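Local structure of sulfur oxidation protein soxB (Thermus thermophilus, 2WDE) at residues 285-290 with 403-408; 130-135 with 161-166; 55-60 with 454-459; 242-247 with 275-280. The protein probably acts as a dimanganese hydrolase of bacterial sulfur oxidation, related to the 5'-nucleotidases, and holds thiosulfate at its metal pair. All coordinates share one frame; numbering follows the deposited sequence. Where two conformers were deposited one is given.

Contact 1: residues 285-290 with 403-408. With MN (manganese (II) ion), chain G; MN (manganese (II) ion), chain F; THJ (thiosulfate), chain H.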
loop_
_atom_site.group_PDB
_atom_site.type_symbol
_atom_site.label_atom_id
_atom_site.label_comp_id
_atom_site.label_asym_id
_atom_site.label_seq_id
_atom_site.Cartn_x
_atom_site.Cartn_y
_atom_site.Cartn_z
ATOM N N GLY A 285 -3.101 7.294 4.247
ATOM C CA GLY A 285 -2.307 6.414 3.406
ATOM C C GLY A 285 -2.079 5.084 4.132
ATOM O O GLY A 285 -2.771 4.782 5.104
ATOM N N HIS A 286 -1.099 4.310 3.657
ATOM C CA HIS A 286 -0.678 3.029 4.242
ATOM C C HIS A 286 -1.570 1.812 4.033
ATOM O O HIS A 286 -1.075 0.737 3.698
ATOM C CB HIS A 286 -0.325 3.153 5.720
ATOM C CG HIS A 286 0.211 1.882 6.316
ATOM N ND1 HIS A 286 1.409 1.318 5.923
ATOM C CD2 HIS A 286 -0.296 1.065 7.269
ATOM C CE1 HIS A 286 1.602 0.194 6.592
ATOM N NE2 HIS A 286 0.584 0.020 7.418
ATOM N N THR A 287 -2.867 1.956 4.293
ATOM C CA THR A 287 -3.762 0.812 4.150
ATOM C C THR A 287 -4.228 0.564 2.720
ATOM O O THR A 287 -4.912 -0.422 2.460
ATOM C CB THR A 287 -4.912 0.841 5.169
ATOM O OG1 THR A 287 -5.374 2.189 5.334
ATOM C CG2 THR A 287 -4.424 0.311 6.531
ATOM N N HIS A 288 -3.821 1.433 1.790
ATOM C CA HIS A 288 -4.161 1.267 0.370
ATOM C C HIS A 288 -5.683 1.251 0.141
ATOM O O HIS A 288 -6.181 0.591 -0.761
ATOM C CB HIS A 288 -3.517 -0.024 -0.194
ATOM C CG HIS A 288 -2.017 0.020 -0.283
ATOM N ND1 HIS A 288 -1.306 -0.707 -1.211
ATOM C CD2 HIS A 288 -1.093 0.695 0.447
ATOM C CE1 HIS A 288 -0.009 -0.500 -1.038
ATOM N NE2 HIS A 288 0.145 0.359 -0.049
ATOM N N ASP A 289 -6.412 2.008 0.952
ATOM C CA ASP A 289 -7.870 2.054 0.868
ATOM C C ASP A 289 -8.412 2.989 -0.227
ATOM O O ASP A 289 -7.687 3.824 -0.775
ATOM C CB ASP A 289 -8.427 2.469 2.234
ATOM C CG ASP A 289 -8.310 1.354 3.274
ATOM O OD1 ASP A 289 -8.722 0.213 2.956
ATOM O OD2 ASP A 289 -7.787 1.603 4.389
ATOM N N LEU A 290 -9.706 2.851 -0.512
ATOM C CA LEU A 290 -10.416 3.747 -1.420
ATOM C C LEU A 290 -11.682 4.205 -0.718
ATOM O O LEU A 290 -12.425 3.375 -0.185
ATOM C CB LEU A 290 -10.792 3.053 -2.738
ATOM C CG LEU A 290 -9.719 3.140 -3.837
ATOM C CD1 LEU A 290 -9.915 2.043 -4.875
ATOM C CD2 LEU A 290 -9.682 4.511 -4.505
ATOM N N ALA A 403 2.765 -10.687 3.316
ATOM C CA ALA A 403 1.480 -10.117 2.942
ATOM C C ALA A 403 1.514 -8.599 2.831
ATOM O O ALA A 403 0.671 -7.903 3.408
ATOM C CB ALA A 403 0.395 -10.575 3.901
ATOM N N VAL A 404 2.485 -8.084 2.085
ATOM C CA VAL A 404 2.555 -6.646 1.823
ATOM C C VAL A 404 1.349 -6.247 0.958
ATOM O O VAL A 404 0.753 -7.096 0.286
ATOM C CB VAL A 404 3.903 -6.230 1.171
ATOM C CG1 VAL A 404 5.075 -6.551 2.120
ATOM C CG2 VAL A 404 4.092 -6.910 -0.200
ATOM N N ARG A 405 0.993 -4.966 1.012
ATOM C CA ARG A 405 -0.132 -4.392 0.271
ATOM C C ARG A 405 0.261 -3.916 -1.126
ATOM O O ARG A 405 -0.595 -3.613 -1.950
ATOM C CB ARG A 405 -0.654 -3.178 1.038
ATOM C CG ARG A 405 -1.331 -3.521 2.355
ATOM C CD ARG A 405 -2.125 -2.333 2.903
ATOM N NE ARG A 405 -2.788 -2.705 4.152
ATOM C CZ ARG A 405 -2.187 -2.703 5.342
ATOM N NH1 ARG A 405 -0.931 -2.294 5.457
ATOM N NH2 ARG A 405 -2.843 -3.095 6.422
ATOM N N TRP A 406 1.560 -3.769 -1.358
ATOM C CA TRP A 406 2.035 -3.348 -2.655
ATOM C C TRP A 406 2.195 -4.526 -3.625
ATOM O O TRP A 406 2.332 -5.678 -3.215
ATOM C CB TRP A 406 3.335 -2.536 -2.546
ATOM C CG TRP A 406 4.412 -3.112 -1.662
ATOM C CD1 TRP A 406 4.601 -2.859 -0.334
ATOM C CD2 TRP A 406 5.571 -3.838 -2.101
ATOM N NE1 TRP A 406 5.760 -3.453 0.099
ATOM C CE2 TRP A 406 6.376 -4.059 -0.966
ATOM C CE3 TRP A 406 5.949 -4.412 -3.319
ATOM C CZ2 TRP A 406 7.556 -4.800 -1.021
ATOM C CZ3 TRP A 406 7.138 -5.132 -3.380
ATOM C CH2 TRP A 406 7.921 -5.323 -2.233
ATOM N N GLY A 407 2.192 -4.223 -4.915
ATOM C CA GLY A 407 2.299 -5.254 -5.931
ATOM C C GLY A 407 1.598 -4.801 -7.197
ATOM O O GLY A 407 1.445 -3.600 -7.449
ATOM N N THR A 408 1.173 -5.769 -8.004
ATOM C CA THR A 408 0.530 -5.472 -9.281
ATOM C C THR A 408 -0.358 -6.660 -9.637
ATOM O O THR A 408 -0.414 -7.631 -8.887
ATOM C CB THR A 408 1.601 -5.173 -10.355
ATOM O OG1 THR A 408 0.991 -4.642 -11.535
ATOM C CG2 THR A 408 2.365 -6.427 -10.699
HETATM MN MN MN G . 2.947 1.781 4.252
HETATM MN MN MN F . 2.105 1.018 0.873
HETATM S S1 THJ H . 2.537 -1.385 3.075
HETATM O O1 THJ H . 3.325 -0.537 3.947
HETATM O O2 THJ H . 2.660 -1.037 1.662
HETATM O O3 THJ H . 1.147 -1.489 3.510
HETATM S S2 THJ H . 3.318 -3.256 3.249
HETATM O O HOH W 1 0.621 -3.098 7.939
HETATM O O HOH W 2 1.395 1.007 2.706
HETATM O O HOH W 3 -5.576 -3.143 4.092
#
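The Gly-His-Thr-His metal-binding loop of the metallophosphoesterase fold, residues 285-288, meets Arg-405 of the C-terminal domain at the two-manganese site. His-286 ND1 and His-288 NE2 each bind a different manganese. Thiosulfate joins the ions through O1 and O2, and a water also bridges them. Arg-405 threads between loop and ligand. Its CB lies over one face of the His-288 ring, a CH-pi contact 3.5 Å from the centroid. With the chain extended from CG to NE (chi2 -166°), CD passes the carbonyl oxygens of His-286 and Thr-287, and the guanidinium beyond it reaches the ligand. There NH1 donates to thiosulfate O3 at 3.0 Å, with an angle of 158°, and O3 lies at the guanidinium edge in its plane. Thr-287 CG2 sits 3.7 Å above one guanidinium face. Trp-406 adds its ring edge, with CD1 3.3 Å from thiosulfate O2. A further water accepts from Arg-405 NE at 2.8 Å and donates to Thr-287 O.

Contact 2: residues 130-135 with 161-166. With MN (manganese (II) ion), chain G; MN (manganese (II) ion), chain F; THJ (thiosulfate), chain H.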
loop_
_atom_site.group_PDB
_atom_site.type_symbol
_atom_site.label_atom_id
_atom_site.label_comp_id
_atom_site.label_asym_id
_atom_site.label_seq_id
_atom_site.Cartn_x
_atom_site.Cartn_y
_atom_site.Cartn_z
ATOM N N GLY A 130 1.088 10.823 0.062
ATOM C CA GLY A 130 0.977 10.080 1.300
ATOM C C GLY A 130 2.112 9.141 1.679
ATOM O O GLY A 130 2.057 8.528 2.737
ATOM N N GLY A 131 3.140 9.027 0.850
ATOM C CA GLY A 131 4.264 8.163 1.192
ATOM C C GLY A 131 4.216 6.774 0.565
ATOM O O GLY A 131 3.265 6.438 -0.149
ATOM N N ASP A 132 5.251 5.967 0.831
ATOM C CA ASP A 132 5.402 4.660 0.189
ATOM C C ASP A 132 5.462 4.953 -1.291
ATOM O O ASP A 132 4.821 4.304 -2.116
ATOM C CB ASP A 132 4.258 3.702 0.520
ATOM C CG ASP A 132 4.514 2.933 1.786
ATOM O OD1 ASP A 132 5.542 3.233 2.443
ATOM O OD2 ASP A 132 3.679 2.081 2.164
ATOM N N THR A 133 6.251 5.970 -1.604
ATOM C CA THR A 133 6.415 6.453 -2.964
ATOM C C THR A 133 7.713 6.032 -3.661
ATOM O O THR A 133 7.705 5.684 -4.840
ATOM C CB THR A 133 6.353 7.995 -2.963
ATOM O OG1 THR A 133 5.196 8.430 -2.238
ATOM C CG2 THR A 133 6.320 8.539 -4.389
ATOM N N TRP A 134 8.828 6.200 -2.965
ATOM C CA TRP A 134 10.162 6.043 -3.554
ATOM C C TRP A 134 10.625 4.641 -3.879
ATOM O O TRP A 134 11.606 4.463 -4.614
ATOM C CB TRP A 134 11.206 6.638 -2.605
ATOM C CG TRP A 134 11.099 8.114 -2.403
ATOM C CD1 TRP A 134 10.347 9.002 -3.132
ATOM C CD2 TRP A 134 11.863 8.890 -1.481
ATOM N NE1 TRP A 134 10.549 10.283 -2.663
ATOM C CE2 TRP A 134 11.469 10.239 -1.644
ATOM C CE3 TRP A 134 12.784 8.568 -0.469
ATOM C CZ2 TRP A 134 11.992 11.270 -0.852
ATOM C CZ3 TRP A 134 13.312 9.597 0.307
ATOM C CH2 TRP A 134 12.903 10.933 0.115
ATOM N N THR A 135 9.977 3.660 -3.261
ATOM C CA THR A 135 10.440 2.281 -3.321
ATOM C C THR A 135 9.577 1.274 -4.080
ATOM O O THR A 135 8.472 1.582 -4.537
ATOM C CB THR A 135 10.617 1.785 -1.875
ATOM O OG1 THR A 135 9.404 2.037 -1.155
ATOM C CG2 THR A 135 11.758 2.541 -1.177
ATOM N N VAL A 161 4.809 12.386 3.202
ATOM C CA VAL A 161 5.167 11.778 4.474
ATOM C C VAL A 161 5.855 10.455 4.063
ATOM O O VAL A 161 6.119 10.235 2.868
ATOM C CB VAL A 161 3.964 11.612 5.433
ATOM C CG1 VAL A 161 3.453 12.988 5.901
ATOM C CG2 VAL A 161 2.844 10.824 4.770
ATOM N N SER A 162 6.165 9.591 5.017
ATOM C CA SER A 162 6.937 8.398 4.673
ATOM C C SER A 162 6.615 7.113 5.420
ATOM O O SER A 162 5.988 7.105 6.484
ATOM C CB SER A 162 8.420 8.698 4.919
ATOM O OG SER A 162 8.677 8.698 6.322
ATOM N N HIS A 163 7.150 6.031 4.863
ATOM C CA HIS A 163 7.116 4.714 5.466
ATOM C C HIS A 163 8.224 3.884 4.821
ATOM O O HIS A 163 9.351 3.853 5.330
ATOM C CB HIS A 163 5.763 4.016 5.350
ATOM C CG HIS A 163 5.812 2.563 5.747
ATOM N ND1 HIS A 163 4.801 1.672 5.462
ATOM C CD2 HIS A 163 6.770 1.850 6.388
ATOM C CE1 HIS A 163 5.141 0.467 5.891
ATOM N NE2 HIS A 163 6.322 0.553 6.479
ATOM N N TRP A 164 7.918 3.254 3.685
ATOM C CA TRP A 164 8.883 2.404 2.982
ATOM C C TRP A 164 10.124 3.149 2.470
ATOM O O TRP A 164 11.141 2.537 2.125
ATOM C CB TRP A 164 8.197 1.617 1.857
ATOM C CG TRP A 164 7.527 0.331 2.321
ATOM C CD1 TRP A 164 6.275 0.199 2.856
ATOM C CD2 TRP A 164 8.092 -0.987 2.299
ATOM N NE1 TRP A 164 6.011 -1.127 3.131
ATOM C CE2 TRP A 164 7.118 -1.870 2.811
ATOM C CE3 TRP A 164 9.327 -1.507 1.884
ATOM C CZ2 TRP A 164 7.361 -3.233 2.983
ATOM C CZ3 TRP A 164 9.555 -2.871 2.027
ATOM C CH2 TRP A 164 8.569 -3.718 2.560
ATOM N N GLU A 165 10.032 4.472 2.421
ATOM C CA GLU A 165 11.164 5.314 2.028
ATOM C C GLU A 165 12.396 4.920 2.856
ATOM O O GLU A 165 13.525 4.917 2.359
ATOM C CB GLU A 165 10.842 6.789 2.334
ATOM C CG GLU A 165 10.060 7.530 1.253
ATOM C CD GLU A 165 8.664 6.971 1.053
ATOM O OE1 GLU A 165 8.064 6.497 2.034
ATOM O OE2 GLU A 165 8.152 7.041 -0.078
ATOM N N TRP A 166 12.171 4.613 4.126
ATOM C CA TRP A 166 13.270 4.295 5.023
ATOM C C TRP A 166 14.024 3.008 4.715
ATOM O O TRP A 166 15.119 2.801 5.240
ATOM C CB TRP A 166 12.854 4.420 6.491
ATOM C CG TRP A 166 12.406 5.822 6.805
ATOM C CD1 TRP A 166 11.128 6.316 6.739
ATOM C CD2 TRP A 166 13.258 6.944 7.062
ATOM N NE1 TRP A 166 11.134 7.679 6.976
ATOM C CE2 TRP A 166 12.427 8.078 7.207
ATOM C CE3 TRP A 166 14.642 7.094 7.206
ATOM C CZ2 TRP A 166 12.938 9.346 7.496
ATOM C CZ3 TRP A 166 15.149 8.360 7.472
ATOM C CH2 TRP A 166 14.297 9.466 7.625
HETATM MN MN MN G . 2.947 1.781 4.252
HETATM MN MN MN F . 2.105 1.018 0.873
HETATM S S1 THJ H . 2.537 -1.385 3.075
HETATM O O1 THJ H . 3.325 -0.537 3.947
HETATM O O2 THJ H . 2.660 -1.037 1.662
HETATM O O3 THJ H . 1.147 -1.489 3.510
HETATM S S2 THJ H . 3.318 -3.256 3.249
HETATM O O HOH W 2 1.395 1.007 2.706
#
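Asp-132 and His-163 meet at the manganese pair. Asp-132 OD2 bridges the two ions, at 2.2 and 2.3 Å. His-163 ND1 binds one of them at 2.2 Å, and Asp-36, His-38, His-263, His-286 and His-288 complete the site. The other oxygen, Asp-132 OD1, takes the backbone N of Trp-164 at 2.7 Å, nearly along its C-O axis. OD1 also lies at the Trp-164 ring edge, in its plane.

The second shell is Glu-165. Its chain bends at chi2 (65°) and turns the carboxylate toward the backbone N-H groups of 132-134. OE1 accepts from Asp-132 N at 3.1 Å and from His-163 N at 3.0 Å. OE2 accepts from Thr-133 N at 2.7 Å on its syn lone pair, and from Trp-134 N on the anti side. Glu-165 CG rests over one face of the Trp-134 ring. An alanine here would probably leave these four N-H groups without their acceptor and let both metal-binding loops shift. Two bonds grip each buried carboxylate oxygen, which is likely to offset the negative charge of Glu-165 so near that of Asp-132.

Contact 3: residues 55-60 with 454-459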
loop_
_atom_site.group_PDB
_atom_site.type_symbol
_atom_site.label_atom_id
_atom_site.label_comp_id
_atom_site.label_asym_id
_atom_site.label_seq_id
_atom_site.Cartn_x
_atom_site.Cartn_y
_atom_site.Cartn_z
ATOM N N PRO A 55 -12.803 -8.812 12.449
ATOM C CA PRO A 55 -13.492 -9.392 13.606
ATOM C C PRO A 55 -14.879 -8.756 13.626
ATOM O O PRO A 55 -15.074 -7.676 13.059
ATOM C CB PRO A 55 -12.656 -8.900 14.798
ATOM C CG PRO A 55 -11.957 -7.695 14.316
ATOM C CD PRO A 55 -11.737 -7.874 12.839
ATOM N N LYS A 56 -15.845 -9.437 14.230
ATOM C CA LYS A 56 -17.225 -8.978 14.210
ATOM C C LYS A 56 -17.447 -7.485 14.432
ATOM O O LYS A 56 -18.167 -6.841 13.665
ATOM C CB LYS A 56 -18.125 -9.841 15.092
ATOM C CG LYS A 56 -18.703 -11.042 14.359
ATOM C CD LYS A 56 -19.363 -12.017 15.313
ATOM C CE LYS A 56 -19.736 -11.337 16.618
ATOM N NZ LYS A 56 -19.518 -12.226 17.790
ATOM N N PRO A 57 -16.756 -6.898 15.422
ATOM C CA PRO A 57 -16.924 -5.469 15.738
ATOM C C PRO A 57 -16.533 -4.480 14.636
ATOM O O PRO A 57 -17.006 -3.339 14.629
ATOM C CB PRO A 57 -16.011 -5.263 16.961
ATOM C CG PRO A 57 -15.685 -6.641 17.465
ATOM C CD PRO A 57 -15.711 -7.521 16.253
ATOM N N LEU A 58 -15.628 -4.881 13.746
ATOM C CA LEU A 58 -15.157 -3.974 12.703
ATOM C C LEU A 58 -15.789 -4.150 11.324
ATOM O O LEU A 58 -15.557 -3.353 10.417
ATOM C CB LEU A 58 -13.631 -4.005 12.619
ATOM C CG LEU A 58 -12.949 -3.711 13.957
ATOM C CD1 LEU A 58 -11.449 -3.980 13.885
ATOM C CD2 LEU A 58 -13.221 -2.271 14.386
ATOM N N MET A 59 -16.582 -5.200 11.161
ATOM C CA MET A 59 -17.221 -5.470 9.878
ATOM C C MET A 59 -18.141 -4.358 9.369
ATOM O O MET A 59 -18.843 -3.700 10.152
ATOM C CB MET A 59 -17.978 -6.787 9.939
ATOM C CG MET A 59 -17.081 -7.956 10.258
ATOM S SD MET A 59 -17.970 -9.491 10.206
ATOM C CE MET A 59 -18.086 -9.750 8.380
ATOM N N GLY A 60 -18.139 -4.170 8.053
ATOM C CA GLY A 60 -18.998 -3.205 7.379
ATOM C C GLY A 60 -18.524 -1.763 7.380
ATOM O O GLY A 60 -19.269 -0.866 6.990
ATOM N N PHE A 454 -6.499 -9.409 13.626
ATOM C CA PHE A 454 -7.922 -9.550 13.929
ATOM C C PHE A 454 -8.389 -9.154 15.324
ATOM O O PHE A 454 -9.477 -9.557 15.726
ATOM C CB PHE A 454 -8.397 -10.982 13.667
ATOM C CG PHE A 454 -8.100 -11.482 12.287
ATOM C CD1 PHE A 454 -8.708 -10.901 11.179
ATOM C CD2 PHE A 454 -7.233 -12.550 12.093
ATOM C CE1 PHE A 454 -8.444 -11.360 9.911
ATOM C CE2 PHE A 454 -6.950 -13.011 10.832
ATOM C CZ PHE A 454 -7.540 -12.405 9.730
ATOM N N THR A 455 -7.597 -8.410 16.087
ATOM C CA THR A 455 -8.067 -8.078 17.432
ATOM C C THR A 455 -9.429 -7.381 17.452
ATOM O O THR A 455 -9.599 -6.309 16.868
ATOM C CB THR A 455 -7.038 -7.325 18.283
ATOM O OG1 THR A 455 -7.620 -7.060 19.569
ATOM C CG2 THR A 455 -6.657 -6.006 17.627
ATOM N N SER A 456 -10.391 -8.000 18.137
ATOM C CA SER A 456 -11.736 -7.442 18.249
ATOM C C SER A 456 -11.713 -6.015 18.788
ATOM O O SER A 456 -12.253 -5.107 18.159
ATOM C CB SER A 456 -12.615 -8.320 19.146
ATOM O OG SER A 456 -13.019 -7.621 20.314
ATOM N N ASP A 457 -11.088 -5.833 19.952
ATOM C CA ASP A 457 -11.001 -4.529 20.619
ATOM C C ASP A 457 -10.807 -3.345 19.667
ATOM O O ASP A 457 -9.741 -3.179 19.060
ATOM C CB ASP A 457 -9.921 -4.545 21.708
ATOM C CG ASP A 457 -10.056 -3.388 22.693
ATOM O OD1 ASP A 457 -10.633 -2.339 22.322
ATOM O OD2 ASP A 457 -9.567 -3.524 23.835
ATOM N N PRO A 458 -11.859 -2.519 19.510
ATOM C CA PRO A 458 -11.909 -1.321 18.661
ATOM C C PRO A 458 -10.879 -0.284 19.095
ATOM O O PRO A 458 -10.399 0.512 18.282
ATOM C CB PRO A 458 -13.323 -0.786 18.898
ATOM C CG PRO A 458 -14.127 -2.003 19.224
ATOM C CD PRO A 458 -13.200 -2.935 19.962
ATOM N N PHE A 459 -10.532 -0.292 20.379
ATOM C CA PHE A 459 -9.536 0.650 20.864
ATOM C C PHE A 459 -8.188 0.324 20.244
ATOM O O PHE A 459 -7.325 1.196 20.125
ATOM C CB PHE A 459 -9.424 0.617 22.387
ATOM C CG PHE A 459 -8.438 1.612 22.939
ATOM C CD1 PHE A 459 -7.220 1.195 23.458
ATOM C CD2 PHE A 459 -8.726 2.971 22.929
ATOM C CE1 PHE A 459 -6.311 2.110 23.965
ATOM C CE2 PHE A 459 -7.825 3.892 23.437
ATOM C CZ PHE A 459 -6.615 3.462 23.960
#
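The flat groups here are peptide planes, met by the puckered rings of Pro-55 and Pro-57. The Pro-55 ring turns its CB-CG edge to the 454-459 backbone. CB and CG both lie 3.4 Å from Phe-454 O, and CG is 3.7 Å from Thr-455 O. On the same ring, CB also rests 3.9 Å from Ser-456 CA. Pro-57 brings its CG to Ser-456 O at 3.8 Å, and its CB comes 4.4 Å from Pro-458 CG. The end of the Leu-58 side chain swings nearer the other segment, and CD1 comes within 4.2 Å of Thr-455 O. The contact is carbon against carbonyl and carbon against carbon.

Each segment is shaped by a turn of its own. In 55-60, Leu-58 N donates to Pro-55 O at 2.9 Å, which curls the chain and presents both prolines to the other segment. Asp-479 OD1 is hydrogen-bonded to Lys-56 N. In 454-459, Asp-457 OD1 accepts from Phe-459 N, forming an Asx turn.

The packing lies away from the metal site. It joins the long loop between strand 29-34 and helix 67-74 to the loop that leaves helix 439-453 on the way to strand 468-470.

Contact 4: residues 242-247 with 275-280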
loop_
_atom_site.group_PDB
_atom_site.type_symbol
_atom_site.label_atom_id
_atom_site.label_comp_id
_atom_site.label_asym_id
_atom_site.label_seq_id
_atom_site.Cartn_x
_atom_site.Cartn_y
_atom_site.Cartn_z
ATOM N N ARG A 242 2.304 14.712 21.584
ATOM C CA ARG A 242 3.026 15.549 20.635
ATOM C C ARG A 242 2.197 15.837 19.373
ATOM O O ARG A 242 2.389 16.862 18.714
ATOM C CB ARG A 242 4.352 14.876 20.261
ATOM C CG ARG A 242 5.452 15.831 19.842
ATOM C CD ARG A 242 6.543 15.097 19.076
ATOM N NE ARG A 242 7.441 14.365 19.963
ATOM C CZ ARG A 242 8.574 14.858 20.451
ATOM N NH1 ARG A 242 8.948 16.092 20.143
ATOM N NH2 ARG A 242 9.337 14.118 21.246
ATOM N N LEU A 243 1.296 14.922 19.022
ATOM C CA LEU A 243 0.432 15.140 17.861
ATOM C C LEU A 243 -0.537 16.272 18.207
ATOM O O LEU A 243 -0.722 17.203 17.430
ATOM C CB LEU A 243 -0.367 13.872 17.527
ATOM C CG LEU A 243 -1.399 14.030 16.397
ATOM C CD1 LEU A 243 -0.833 14.837 15.244
ATOM C CD2 LEU A 243 -1.940 12.686 15.906
ATOM N N GLN A 244 -1.145 16.176 19.386
ATOM C CA GLN A 244 -2.112 17.168 19.841
ATOM C C GLN A 244 -1.437 18.523 19.984
ATOM O O GLN A 244 -1.988 19.555 19.605
ATOM C CB GLN A 244 -2.723 16.744 21.174
ATOM C CG GLN A 244 -3.787 17.690 21.682
ATOM C CD GLN A 244 -5.014 17.719 20.797
ATOM O OE1 GLN A 244 -5.849 16.816 20.848
ATOM N NE2 GLN A 244 -5.132 18.761 19.980
ATOM N N GLU A 245 -0.231 18.512 20.533
ATOM C CA GLU A 245 0.513 19.749 20.699
ATOM C C GLU A 245 0.812 20.409 19.357
ATOM O O GLU A 245 0.722 21.628 19.234
ATOM C CB GLU A 245 1.784 19.520 21.515
ATOM C CG GLU A 245 1.514 19.423 23.007
ATOM C CD GLU A 245 2.690 18.870 23.783
ATOM O OE1 GLU A 245 3.719 18.543 23.156
ATOM O OE2 GLU A 245 2.581 18.762 25.022
ATOM N N ALA A 246 1.116 19.607 18.335
ATOM C CA ALA A 246 1.383 20.147 17.002
ATOM C C ALA A 246 0.126 20.740 16.361
ATOM O O ALA A 246 0.193 21.741 15.646
ATOM C CB ALA A 246 2.004 19.085 16.090
ATOM N N VAL A 247 -1.018 20.107 16.601
ATOM C CA VAL A 247 -2.285 20.610 16.083
ATOM C C VAL A 247 -2.644 21.896 16.836
ATOM O O VAL A 247 -3.093 22.869 16.241
ATOM C CB VAL A 247 -3.419 19.562 16.198
ATOM C CG1 VAL A 247 -4.758 20.195 15.834
ATOM C CG2 VAL A 247 -3.137 18.347 15.294
ATOM N N ARG A 275 -9.661 10.716 19.419
ATOM C CA ARG A 275 -8.810 11.017 20.562
ATOM C C ARG A 275 -8.092 12.355 20.451
ATOM O O ARG A 275 -7.727 12.946 21.465
ATOM C CB ARG A 275 -7.808 9.885 20.794
ATOM C CG ARG A 275 -8.411 8.670 21.473
ATOM C CD ARG A 275 -7.562 7.430 21.248
ATOM N NE ARG A 275 -6.281 7.502 21.945
ATOM C CZ ARG A 275 -6.138 7.401 23.263
ATOM N NH1 ARG A 275 -7.203 7.236 24.036
ATOM N NH2 ARG A 275 -4.931 7.469 23.809
ATOM N N ILE A 276 -7.877 12.819 19.226
ATOM C CA ILE A 276 -7.201 14.090 18.984
ATOM C C ILE A 276 -8.211 15.177 18.631
ATOM O O ILE A 276 -9.066 14.981 17.770
ATOM C CB ILE A 276 -6.150 13.962 17.844
ATOM C CG1 ILE A 276 -5.212 12.772 18.091
ATOM C CG2 ILE A 276 -5.342 15.243 17.715
ATOM C CD1 ILE A 276 -4.335 12.942 19.323
ATOM N N ARG A 277 -8.101 16.344 19.257
ATOM C CA ARG A 277 -9.029 17.417 18.913
ATOM C C ARG A 277 -8.394 18.404 17.945
ATOM O O ARG A 277 -7.195 18.669 18.022
ATOM C CB ARG A 277 -9.570 18.122 20.165
ATOM C CG ARG A 277 -8.560 18.960 20.913
ATOM C CD ARG A 277 -9.012 19.206 22.346
ATOM N NE ARG A 277 -7.940 18.934 23.298
ATOM C CZ ARG A 277 -6.768 19.559 23.293
ATOM N NH1 ARG A 277 -5.842 19.245 24.191
ATOM N NH2 ARG A 277 -6.526 20.508 22.394
ATOM N N GLY A 278 -9.183 18.911 17.001
ATOM C CA GLY A 278 -8.679 19.886 16.055
ATOM C C GLY A 278 -8.327 19.402 14.658
ATOM O O GLY A 278 -7.963 20.219 13.815
ATOM N N ILE A 279 -8.414 18.098 14.397
ATOM C CA ILE A 279 -8.130 17.615 13.037
ATOM C C ILE A 279 -9.423 17.590 12.215
ATOM O O ILE A 279 -10.370 16.873 12.536
ATOM C CB ILE A 279 -7.411 16.243 13.000
ATOM C CG1 ILE A 279 -6.133 16.268 13.838
ATOM C CG2 ILE A 279 -7.035 15.915 11.571
ATOM C CD1 ILE A 279 -5.459 14.905 13.937
ATOM N N ASP A 280 -9.452 18.378 11.151
ATOM C CA ASP A 280 -10.639 18.512 10.313
ATOM C C ASP A 280 -10.708 17.505 9.175
ATOM O O ASP A 280 -11.792 17.119 8.736
ATOM C CB ASP A 280 -10.709 19.928 9.744
ATOM C CG ASP A 280 -10.616 20.988 10.823
ATOM O OD1 ASP A 280 -11.393 20.912 11.796
ATOM O OD2 ASP A 280 -9.705 21.832 10.748
#
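Gln-244, on helix 240-252, faces Ile-276 in an irregular segment, with their CA atoms 6.0 Å apart. One turn on, the CA atoms of Val-247 and Gly-278 are 6.4 Å apart. Gly-278 has a positive phi (102°), and a CB there would run into Val-247 CG1.

The Gln-244 side chain bends at chi2 (66°) and lays its amide along the backbone of Arg-277. OE1 accepts from Arg-277 N at 2.8 Å, in the carbonyl plane and on a lone pair. NE2 donates to Arg-277 O at 2.8 Å. Both bonds are nearly straight, and together they fix the rotation of the amide. The Arg-277 guanidinium stacks on that amide, the planes 14° apart, with Gln-244 CD 3.5 Å above its centre. Arg-277 NH2 goes on to a salt bridge with Asp-248. An alanine in place of Gln-244 would probably leave Arg-277 N and O without these partners and take away the flat group its guanidinium stacks on.

Apolar contacts flank the amide. Leu-243 CD2 meets Ile-276 CG1 at 3.9 Å, and Val-247 CG2 meets Ile-279 CG1 at 3.9 Å. The arrangement is that of an alpha/beta layered fold: helix 240-252, in the beta-alpha-beta crossover between parallel strands 210-217 and 257-262, packs against the segment that leads into strand 281-284, the parallel neighbour of 257-262.

In the fold
From the N terminus, residues 55-60 come first and open contact 3, whose partner 454-459 is nearly 400 residues away. The other three contacts fall within that span. Contact 2 closes a short loop holding helices 138-143 and 146-155. Contact 4 follows, closing over strand 257-262 and helix 266-273. Contact 1 opens at 285-290, just after strand 281-284, and closes at 403-408 in the C-terminal domain. These three run in series, and none cross. Contacts 1 and 2 share both manganese ions and the thiosulfate, and touch where Trp-406 NE1 lies 3.3 Å from Trp-164 CZ2. Contacts 3 and 4 touch through Phe-459 and Arg-275. Contacts 1 and 3 both tie the metal-binding part to the C-terminal part.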